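3-methyladenine DNA glycosylase (PDB 1PU6) removes 3-methyladenine from damaged DNA by cleaving the bond between base and sugar, the opening step of base excision repair. Local coordinates at residues Leu2-Leu8 with Phe173-Val178; Trp23-Leu29 with Cys139-Ala143; Val146-Asp150 with Tyr199-His203. All blocks are in the same frame, centred on the assembly; numbering follows the deposited sequence.

Contact 1: residues Leu2-Leu8 with Phe173-Val178; sequences LDSFEIL and FFEKGV
Ser4 meets Phe173, Phe174, Gly177 and Val178 in a steep helix-helix crossing, where the first turn of helix 4-12 lies across the last turns of helix 167-179, far from the middle of the chain. The axes of the two short segments approach to 8.0 Å and make an angle of 84°, and Ser4 and Gly177 have the nearest CA atoms across them. Ser4 is a knob set in the hole formed by the four residues just named. Its OG, placed between the backbone N and the carbonyl carbon (chi1 70°), gives a hydrogen bond of 2.7 Å to Phe174 O, with the donor tilted from the carbonyl plane and a C=O...donor angle of 125°. The same OG lies 3.1 Å from Gly177 CA; with no side chain at Gly177, the hydroxyl sits directly against the helix backbone. This single knob-into-hole fit joins the N-terminal helix to helix 167-179 within the HhH-GPD glycosylase fold. Water 1 adds a polar bridge, accepting from Ser4 N at 2.9 Å and donating to Phe173 O at 2.8 Å. The start of helix 4-12 is itself fixed by Asp3 at the N-cap, whose OD1 accepts from Glu6 N at 3.0 Å, nearly along the carboxylate C-O direction. Apolar groups flank the serine. Ile7 CD1 touches the edge of the Phe173 ring, 4.0 Å from CE1, the two side chains crossing at about a right angle, and Leu157 of helix 151-159 packs on both Ile7 and Phe173. Next to Ser4, Phe5 CB rests 3.6 Å from Gly177 O, while the Phe5 ring turns away to Ser184 and Ala185.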
loop_
_atom_site.group_PDB
_atom_site.type_symbol
_atom_site.label_atom_id
_atom_site.label_comp_id
_atom_site.label_asym_id
_atom_site.label_seq_id
_atom_site.Cartn_x
_atom_site.Cartn_y
_atom_site.Cartn_z
ATOM N N LEU A 2 19.091 19.095 0.406
ATOM C CA LEU A 2 18.231 17.848 0.572
ATOM C C LEU A 2 16.724 17.960 0.149
ATOM O O LEU A 2 15.888 18.619 0.792
ATOM C CB LEU A 2 18.339 17.263 1.996
ATOM C CG LEU A 2 17.902 15.793 2.085
ATOM C CD1 LEU A 2 18.952 14.907 1.399
ATOM C CD2 LEU A 2 17.608 15.319 3.532
ATOM N N ASP A 3 16.392 17.324 -0.956
ATOM C CA ASP A 3 14.993 17.166 -1.341
ATOM C C ASP A 3 14.786 15.693 -1.654
ATOM O O ASP A 3 15.738 14.897 -1.580
ATOM C CB ASP A 3 14.595 18.055 -2.523
ATOM C CG ASP A 3 15.458 17.850 -3.755
ATOM O OD1 ASP A 3 15.661 16.689 -4.153
ATOM O OD2 ASP A 3 15.956 18.807 -4.406
ATOM N N SER A 4 13.558 15.319 -1.994
ATOM C CA SER A 4 13.241 13.906 -2.138
ATOM C C SER A 4 13.844 13.353 -3.413
ATOM O O SER A 4 14.002 12.146 -3.515
ATOM C CB SER A 4 11.738 13.666 -2.106
ATOM O OG SER A 4 11.109 14.157 -3.283
ATOM N N PHE A 5 14.153 14.220 -4.385
ATOM C CA PHE A 5 14.794 13.712 -5.599
ATOM C C PHE A 5 16.216 13.266 -5.302
ATOM O O PHE A 5 16.670 12.226 -5.796
ATOM C CB PHE A 5 14.762 14.751 -6.748
ATOM C CG PHE A 5 15.432 14.269 -7.998
ATOM C CD1 PHE A 5 16.524 14.953 -8.524
ATOM C CD2 PHE A 5 15.009 13.095 -8.618
ATOM C CE1 PHE A 5 17.172 14.466 -9.711
ATOM C CE2 PHE A 5 15.643 12.615 -9.766
ATOM C CZ PHE A 5 16.706 13.296 -10.308
ATOM N N GLU A 6 16.910 14.006 -4.438
ATOM C CA GLU A 6 18.235 13.541 -3.949
ATOM C C GLU A 6 18.198 12.195 -3.206
ATOM O O GLU A 6 19.086 11.329 -3.432
ATOM C CB GLU A 6 18.952 14.611 -3.143
ATOM C CG GLU A 6 19.105 15.929 -3.907
ATOM C CD GLU A 6 20.061 15.816 -5.090
ATOM O OE1 GLU A 6 19.823 16.519 -6.099
ATOM O OE2 GLU A 6 21.050 15.024 -5.022
ATOM N N ILE A 7 17.158 12.009 -2.386
ATOM C CA ILE A 7 16.974 10.777 -1.626
ATOM C C ILE A 7 16.680 9.635 -2.616
ATOM O O ILE A 7 17.248 8.547 -2.471
ATOM C CB ILE A 7 15.827 10.935 -0.586
ATOM C CG1 ILE A 7 16.246 11.956 0.492
ATOM C CG2 ILE A 7 15.433 9.573 0.048
ATOM C CD1 ILE A 7 15.130 12.357 1.429
ATOM N N LEU A 8 15.786 9.882 -3.591
ATOM C CA LEU A 8 15.468 8.867 -4.608
ATOM C C LEU A 8 16.746 8.403 -5.330
ATOM O O LEU A 8 16.999 7.177 -5.451
ATOM C CB LEU A 8 14.444 9.372 -5.620
ATOM C CG LEU A 8 14.137 8.393 -6.778
ATOM C CD1 LEU A 8 13.646 6.996 -6.282
ATOM C CD2 LEU A 8 13.066 8.981 -7.739
ATOM N N PHE A 173 6.293 16.478 0.981
ATOM C CA PHE A 173 7.747 16.574 0.853
ATOM C C PHE A 173 8.256 15.507 -0.114
ATOM O O PHE A 173 9.069 15.795 -1.034
ATOM C CB PHE A 173 8.460 16.332 2.231
ATOM C CG PHE A 173 9.973 16.185 2.090
ATOM C CD1 PHE A 173 10.555 14.915 1.907
ATOM C CD2 PHE A 173 10.815 17.319 2.082
ATOM C CE1 PHE A 173 11.914 14.767 1.775
ATOM C CE2 PHE A 173 12.217 17.158 1.928
ATOM C CZ PHE A 173 12.749 15.886 1.758
ATOM N N PHE A 174 7.806 14.249 0.057
ATOM C CA PHE A 174 8.307 13.163 -0.834
ATOM C C PHE A 174 7.831 13.328 -2.293
ATOM O O PHE A 174 8.630 13.201 -3.240
ATOM C CB PHE A 174 7.984 11.790 -0.247
ATOM C CG PHE A 174 9.021 11.308 0.744
ATOM C CD1 PHE A 174 10.264 10.838 0.301
ATOM C CD2 PHE A 174 8.771 11.341 2.138
ATOM C CE1 PHE A 174 11.262 10.416 1.216
ATOM C CE2 PHE A 174 9.740 10.900 3.081
ATOM C CZ PHE A 174 10.997 10.442 2.617
ATOM N N GLU A 175 6.573 13.727 -2.480
ATOM C CA GLU A 175 6.040 13.909 -3.849
ATOM C C GLU A 175 6.660 15.092 -4.577
ATOM O O GLU A 175 6.992 14.994 -5.774
ATOM C CB GLU A 175 4.497 14.059 -3.847
ATOM C CG GLU A 175 3.826 12.723 -3.516
ATOM C CD GLU A 175 2.297 12.801 -3.400
ATOM O OE1 GLU A 175 1.630 11.755 -3.102
ATOM O OE2 GLU A 175 1.752 13.907 -3.624
ATOM N N LYS A 176 6.725 16.235 -3.897
ATOM C CA LYS A 176 7.096 17.458 -4.613
ATOM C C LYS A 176 8.529 17.448 -5.195
ATOM O O LYS A 176 8.767 18.029 -6.262
ATOM C CB LYS A 176 6.833 18.698 -3.744
ATOM C CG LYS A 176 7.862 19.020 -2.687
ATOM C CD LYS A 176 7.252 20.043 -1.668
ATOM C CE LYS A 176 8.234 21.092 -1.159
ATOM N NZ LYS A 176 8.795 21.951 -2.263
ATOM N N GLY A 177 9.473 16.799 -4.511
ATOM C CA GLY A 177 10.834 16.716 -5.037
ATOM C C GLY A 177 10.856 15.952 -6.363
ATOM O O GLY A 177 11.601 16.292 -7.266
ATOM N N VAL A 178 10.019 14.920 -6.474
ATOM C CA VAL A 178 9.919 14.174 -7.733
ATOM C C VAL A 178 9.224 15.069 -8.807
ATOM O O VAL A 178 9.690 15.180 -9.963
ATOM C CB VAL A 178 9.176 12.837 -7.527
ATOM C CG1 VAL A 178 9.002 12.104 -8.876
ATOM C CG2 VAL A 178 9.940 11.940 -6.532
HETATM O O HOH W 1 11.386 17.256 -1.710
#

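Contact 2: residues Trp23-Leu29 with Cys139-Ala143; sequences WWWPNAL and CYACA. Unlike the reference sequence in segment 139-143: Ala141 (reference Val).
Trp24 and Trp25 form an aromatic cluster with Tyr140 at the junction of the loop before helix 31-39 with the end of helix 131-141. Trp25 CE3 stands 3.5 Å above one face of the Tyr140 ring, with the planes inclined by 38°. Tyr140 CG, anti to the carbonyl carbon (chi1 -63°), sets its ring against Trp25. Cys139 SG lies over the centre of the opposite face, 4.0 Å above the plane, so the phenol is sandwiched between indole carbon and cysteine sulfur. Trp24 brings CE3 obliquely to within 3.6 Å of Tyr140 OH. Ala143 CB meets Trp23 CH2 at 3.6 Å and Leu29 CD2 at 3.8 Å.

The polar contacts involve backbone atoms. Leu29 N donates to Tyr140 O at 2.7 Å (N-H...O angle 158°), just after the type II turn Trp25-Ala28. Leu29 CA approaches Ala141 O at 3.5 Å in a CA-H...O contact; Ala141 O, buried here, has no hydrogen-bond partner. At the Tyr140 ring edge, Trp23 O lies in plane, 3.2 Å from CE1.

Tyr140 OH bonds to Ala200 O, and Trp24 NE1 to Glu208. Packed on both faces, met at one edge by Trp23 O and anchored through its hydroxyl, the phenol is probably limited in rotation.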
loop_
_atom_site.group_PDB
_atom_site.type_symbol
_atom_site.label_atom_id
_atom_site.label_comp_id
_atom_site.label_asym_id
_atom_site.label_seq_id
_atom_site.Cartn_x
_atom_site.Cartn_y
_atom_site.Cartn_z
ATOM N N TRP A 23 6.308 -3.577 -9.108
ATOM C CA TRP A 23 5.666 -2.499 -8.317
ATOM C C TRP A 23 5.952 -2.658 -6.800
ATOM O O TRP A 23 5.266 -2.065 -6.000
ATOM C CB TRP A 23 4.129 -2.458 -8.547
ATOM C CG TRP A 23 3.706 -1.839 -9.891
ATOM C CD1 TRP A 23 3.942 -2.341 -11.180
ATOM C CD2 TRP A 23 2.947 -0.644 -10.061
ATOM N NE1 TRP A 23 3.386 -1.490 -12.107
ATOM C CE2 TRP A 23 2.790 -0.432 -11.453
ATOM C CE3 TRP A 23 2.408 0.294 -9.157
ATOM C CZ2 TRP A 23 2.077 0.678 -11.978
ATOM C CZ3 TRP A 23 1.701 1.428 -9.662
ATOM C CH2 TRP A 23 1.550 1.604 -11.064
ATOM N N TRP A 24 6.958 -3.496 -6.454
ATOM C CA TRP A 24 7.430 -3.810 -5.092
ATOM C C TRP A 24 6.435 -4.651 -4.285
ATOM O O TRP A 24 6.792 -5.729 -3.758
ATOM C CB TRP A 24 7.856 -2.559 -4.306
ATOM C CG TRP A 24 8.291 -2.887 -2.884
ATOM C CD1 TRP A 24 9.438 -3.563 -2.493
ATOM C CD2 TRP A 24 7.584 -2.578 -1.696
ATOM N NE1 TRP A 24 9.462 -3.682 -1.127
ATOM C CE2 TRP A 24 8.349 -3.054 -0.606
ATOM C CE3 TRP A 24 6.398 -1.872 -1.424
ATOM C CZ2 TRP A 24 7.945 -2.888 0.739
ATOM C CZ3 TRP A 24 6.002 -1.707 -0.092
ATOM C CH2 TRP A 24 6.796 -2.193 0.973
ATOM N N TRP A 25 5.196 -4.151 -4.161
ATOM C CA TRP A 25 4.178 -4.879 -3.358
ATOM C C TRP A 25 3.858 -6.199 -4.143
ATOM O O TRP A 25 3.557 -6.135 -5.362
ATOM C CB TRP A 25 2.931 -3.964 -3.267
ATOM C CG TRP A 25 1.985 -4.335 -2.200
ATOM C CD1 TRP A 25 1.205 -5.458 -2.118
ATOM C CD2 TRP A 25 1.691 -3.537 -1.045
ATOM N NE1 TRP A 25 0.445 -5.407 -0.966
ATOM C CE2 TRP A 25 0.718 -4.241 -0.287
ATOM C CE3 TRP A 25 2.189 -2.306 -0.550
ATOM C CZ2 TRP A 25 0.217 -3.757 0.939
ATOM C CZ3 TRP A 25 1.686 -1.804 0.676
ATOM C CH2 TRP A 25 0.710 -2.540 1.400
ATOM N N PRO A 26 3.887 -7.370 -3.492
ATOM C CA PRO A 26 3.528 -8.620 -4.192
ATOM C C PRO A 26 2.056 -8.623 -4.640
ATOM O O PRO A 26 1.161 -8.223 -3.885
ATOM C CB PRO A 26 3.802 -9.753 -3.167
ATOM C CG PRO A 26 4.071 -9.085 -1.905
ATOM C CD PRO A 26 4.213 -7.568 -2.065
ATOM N N ASN A 27 1.830 -9.034 -5.884
ATOM C CA ASN A 27 0.495 -9.012 -6.484
ATOM C C ASN A 27 -0.168 -7.609 -6.506
ATOM O O ASN A 27 -1.395 -7.453 -6.310
ATOM C CB ASN A 27 -0.430 -10.088 -5.838
ATOM C CG ASN A 27 0.079 -11.509 -6.118
ATOM O OD1 ASN A 27 0.243 -12.345 -5.181
ATOM N ND2 ASN A 27 0.385 -11.790 -7.402
ATOM N N ALA A 28 0.644 -6.601 -6.809
ATOM C CA ALA A 28 0.160 -5.240 -7.046
ATOM C C ALA A 28 -0.889 -5.210 -8.174
ATOM O O ALA A 28 -0.908 -6.057 -9.111
ATOM C CB ALA A 28 1.349 -4.326 -7.406
ATOM N N LEU A 29 -1.794 -4.241 -8.040
ATOM C CA LEU A 29 -2.842 -3.939 -9.035
ATOM C C LEU A 29 -3.952 -4.971 -9.058
ATOM O O LEU A 29 -4.772 -5.002 -10.011
ATOM C CB LEU A 29 -2.287 -3.674 -10.455
ATOM C CG LEU A 29 -1.122 -2.661 -10.526
ATOM C CD1 LEU A 29 -0.728 -2.315 -11.958
ATOM C CD2 LEU A 29 -1.388 -1.358 -9.744
ATOM N N CYS A 139 -2.165 3.737 -4.558
ATOM C CA CYS A 139 -0.947 3.457 -5.338
ATOM C C CYS A 139 -0.876 2.011 -5.798
ATOM O O CYS A 139 -0.803 1.736 -7.007
ATOM C CB CYS A 139 0.324 3.805 -4.474
ATOM S SG CYS A 139 1.826 3.500 -5.376
ATOM N N TYR A 140 -0.877 1.062 -4.852
ATOM C CA TYR A 140 -0.529 -0.325 -5.172
ATOM C C TYR A 140 -1.691 -1.183 -5.657
ATOM O O TYR A 140 -1.453 -2.262 -6.202
ATOM C CB TYR A 140 0.079 -1.016 -3.936
ATOM C CG TYR A 140 1.371 -0.345 -3.539
ATOM C CD1 TYR A 140 2.581 -0.656 -4.241
ATOM C CD2 TYR A 140 1.421 0.516 -2.418
ATOM C CE1 TYR A 140 3.811 -0.120 -3.858
ATOM C CE2 TYR A 140 2.674 1.092 -2.019
ATOM C CZ TYR A 140 3.842 0.761 -2.756
ATOM O OH TYR A 140 5.021 1.348 -2.384
ATOM N N ALA A 141 -2.925 -0.725 -5.438
ATOM C CA ALA A 141 -4.069 -1.407 -6.054
ATOM C C ALA A 141 -4.602 -0.654 -7.264
ATOM O O ALA A 141 -5.023 -1.309 -8.192
ATOM C CB ALA A 141 -5.210 -1.703 -5.049
ATOM N N CYS A 142 -4.596 0.684 -7.261
ATOM C CA CYS A 142 -5.280 1.473 -8.335
ATOM C C CYS A 142 -4.339 2.174 -9.325
ATOM O O CYS A 142 -4.816 2.820 -10.291
ATOM C CB CYS A 142 -6.211 2.537 -7.718
ATOM S SG CYS A 142 -7.410 1.790 -6.565
ATOM N N ALA A 143 -3.034 2.070 -9.093
ATOM C CA ALA A 143 -2.060 2.734 -9.974
ATOM C C ALA A 143 -2.190 4.260 -10.074
ATOM O O ALA A 143 -1.911 4.844 -11.173
ATOM C CB ALA A 143 -2.017 2.044 -11.396
#

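Contact 3: residues Val146-Asp150 with Tyr199-His203; sequences VMVVD and YARFH
Met147 runs past Tyr199 to Phe202, joining the loop between helices 131-141 and 151-159 to the C-terminal part of helix 195-203. In the HhH-GPD superfamily this loop leads from the helix-hairpin-helix to the catalytic aspartate of the superfamily, a place that Asp150 probably holds here.

The Met147 side chain leaves the backbone with CG anti to N (chi1 -162°), which carries it across the Tyr199 side chain toward Phe202. CB lies over the Tyr199 ring, 4.2 Å from the centroid, in a CH-pi contact. CG passes 4.0 Å from Tyr199 O. SD approaches Phe202 obliquely, 3.5 Å from CD1, and is also oblique to Tyr199, a Met-aromatic contact with each ring. After a bend at the last torsion, CE settles over the Phe202 face, 3.7 Å from the centroid and 18° off the ring normal. The chain thus bridges two aromatic rings, while its backbone N and O are bound by Glu175 and Gln171 of helix 167-179.

Farther along, Val148 CG1 covers one face of the His203 imidazole, 3.9 Å from the centroid. Asp150 reaches the edge of that ring: OD1 lies 3.1 Å from His203 CE1, with the carboxylate turned 61° against the ring plane. Its OD2 is bonded to Ser153 OG, at the start of helix 151-159. Although Val148 O and His203 ND1 are not directly bonded, water 3 lies in the imidazole plane between them, 2.7 Å from His203 ND1 and 2.7 Å from Val148 O.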
loop_
_atom_site.group_PDB
_atom_site.type_symbol
_atom_site.label_atom_id
_atom_site.label_comp_id
_atom_site.label_asym_id
_atom_site.label_seq_id
_atom_site.Cartn_x
_atom_site.Cartn_y
_atom_site.Cartn_z
ATOM N N VAL A 146 0.267 8.568 -6.270
ATOM C CA VAL A 146 0.263 8.844 -4.824
ATOM C C VAL A 146 1.471 8.146 -4.220
ATOM O O VAL A 146 1.711 6.936 -4.495
ATOM C CB VAL A 146 -1.002 8.202 -4.191
ATOM C CG1 VAL A 146 -0.954 8.260 -2.705
ATOM C CG2 VAL A 146 -2.237 8.968 -4.744
ATOM N N MET A 147 2.246 8.845 -3.380
ATOM C CA MET A 147 3.341 8.173 -2.645
ATOM C C MET A 147 2.940 7.887 -1.175
ATOM O O MET A 147 2.651 8.812 -0.428
ATOM C CB MET A 147 4.644 8.982 -2.657
ATOM C CG MET A 147 5.889 7.951 -2.268
ATOM S SD MET A 147 7.347 8.697 -2.536
ATOM C CE MET A 147 8.317 7.876 -1.214
ATOM N N VAL A 148 2.964 6.626 -0.762
ATOM C CA VAL A 148 2.639 6.231 0.610
ATOM C C VAL A 148 3.794 6.693 1.504
ATOM O O VAL A 148 4.967 6.596 1.091
ATOM C CB VAL A 148 2.564 4.698 0.701
ATOM C CG1 VAL A 148 2.428 4.230 2.162
ATOM C CG2 VAL A 148 1.388 4.208 -0.154
ATOM N N VAL A 149 3.454 7.206 2.696
ATOM C CA VAL A 149 4.446 7.400 3.782
ATOM C C VAL A 149 3.978 6.719 5.054
ATOM O O VAL A 149 2.854 6.207 5.101
ATOM C CB VAL A 149 4.801 8.907 4.034
ATOM C CG1 VAL A 149 5.441 9.509 2.717
ATOM C CG2 VAL A 149 3.588 9.719 4.499
ATOM N N ASP A 150 4.844 6.651 6.068
ATOM C CA ASP A 150 4.609 5.740 7.232
ATOM C C ASP A 150 5.676 6.060 8.300
ATOM O O ASP A 150 6.506 6.947 8.094
ATOM C CB ASP A 150 4.758 4.252 6.802
ATOM C CG ASP A 150 6.077 3.957 6.100
ATOM O OD1 ASP A 150 6.295 2.776 5.722
ATOM O OD2 ASP A 150 6.965 4.819 5.889
ATOM N N TYR A 199 6.506 6.029 -7.758
ATOM C CA TYR A 199 6.187 6.211 -6.328
ATOM C C TYR A 199 6.046 4.838 -5.599
ATOM O O TYR A 199 6.467 4.698 -4.435
ATOM C CB TYR A 199 4.868 6.997 -6.209
ATOM C CG TYR A 199 4.930 8.474 -6.498
ATOM C CD1 TYR A 199 3.804 9.133 -6.984
ATOM C CD2 TYR A 199 6.045 9.237 -6.195
ATOM C CE1 TYR A 199 3.795 10.502 -7.228
ATOM C CE2 TYR A 199 6.056 10.659 -6.427
ATOM C CZ TYR A 199 4.907 11.268 -6.934
ATOM O OH TYR A 199 4.866 12.658 -7.175
ATOM N N ALA A 200 5.489 3.837 -6.297
ATOM C CA ALA A 200 5.380 2.468 -5.728
ATOM C C ALA A 200 6.745 1.951 -5.322
ATOM O O ALA A 200 6.937 1.424 -4.190
ATOM C CB ALA A 200 4.707 1.525 -6.763
ATOM N N ARG A 201 7.709 2.116 -6.225
ATOM C CA ARG A 201 9.070 1.608 -5.968
ATOM C C ARG A 201 9.791 2.472 -4.918
ATOM O O ARG A 201 10.568 1.945 -4.114
ATOM C CB ARG A 201 9.845 1.554 -7.274
ATOM C CG ARG A 201 9.327 0.450 -8.261
ATOM C CD ARG A 201 10.078 0.373 -9.524
ATOM N NE ARG A 201 11.434 -0.219 -9.239
ATOM C CZ ARG A 201 11.696 -1.526 -9.227
ATOM N NH1 ARG A 201 10.791 -2.433 -9.516
ATOM N NH2 ARG A 201 12.969 -1.936 -8.974
ATOM N N PHE A 202 9.613 3.796 -4.977
ATOM C CA PHE A 202 10.295 4.707 -4.039
ATOM C C PHE A 202 9.904 4.367 -2.572
ATOM O O PHE A 202 10.795 4.192 -1.676
ATOM C CB PHE A 202 9.926 6.170 -4.441
ATOM C CG PHE A 202 10.737 7.253 -3.773
ATOM C CD1 PHE A 202 10.448 8.611 -4.106
ATOM C CD2 PHE A 202 11.752 7.007 -2.866
ATOM C CE1 PHE A 202 11.098 9.695 -3.521
ATOM C CE2 PHE A 202 12.480 8.096 -2.249
ATOM C CZ PHE A 202 12.147 9.455 -2.600
ATOM N N HIS A 203 8.617 4.198 -2.314
ATOM C CA HIS A 203 8.192 3.826 -0.945
ATOM C C HIS A 203 8.830 2.430 -0.587
ATOM O O HIS A 203 9.270 2.243 0.553
ATOM C CB HIS A 203 6.671 3.768 -0.830
ATOM C CG HIS A 203 6.196 3.164 0.453
ATOM N ND1 HIS A 203 6.530 3.685 1.695
ATOM C CD2 HIS A 203 5.508 2.016 0.694
ATOM C CE1 HIS A 203 5.989 2.924 2.648
ATOM N NE2 HIS A 203 5.377 1.904 2.066
HETATM O O HOH W 2 3.824 4.699 -2.838
HETATM O O HOH W 3 7.541 6.183 1.789
#

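How the contacts relate
Contacts 1 and 3 are largely buried, whereas contact 2 is only partly so, although contacts 2 and 3 both lie near the middle of the chain and contact 1 stands about 19 Å from it. Helix 195-203 ties them together: contact 3 uses its last turn, Phe202 packs against Ser4 and Leu8 of contact 1, and contact 2 is joined to it through the tyrosine bond already named. Helix 167-179 likewise serves both contacts 1 and 3. Chemistry follows position: a serine knob at a helix crossing in contact 1, clustered indoles round a phenol in contact 2, and methionine-aromatic packing beside a water-linked histidine in contact 3.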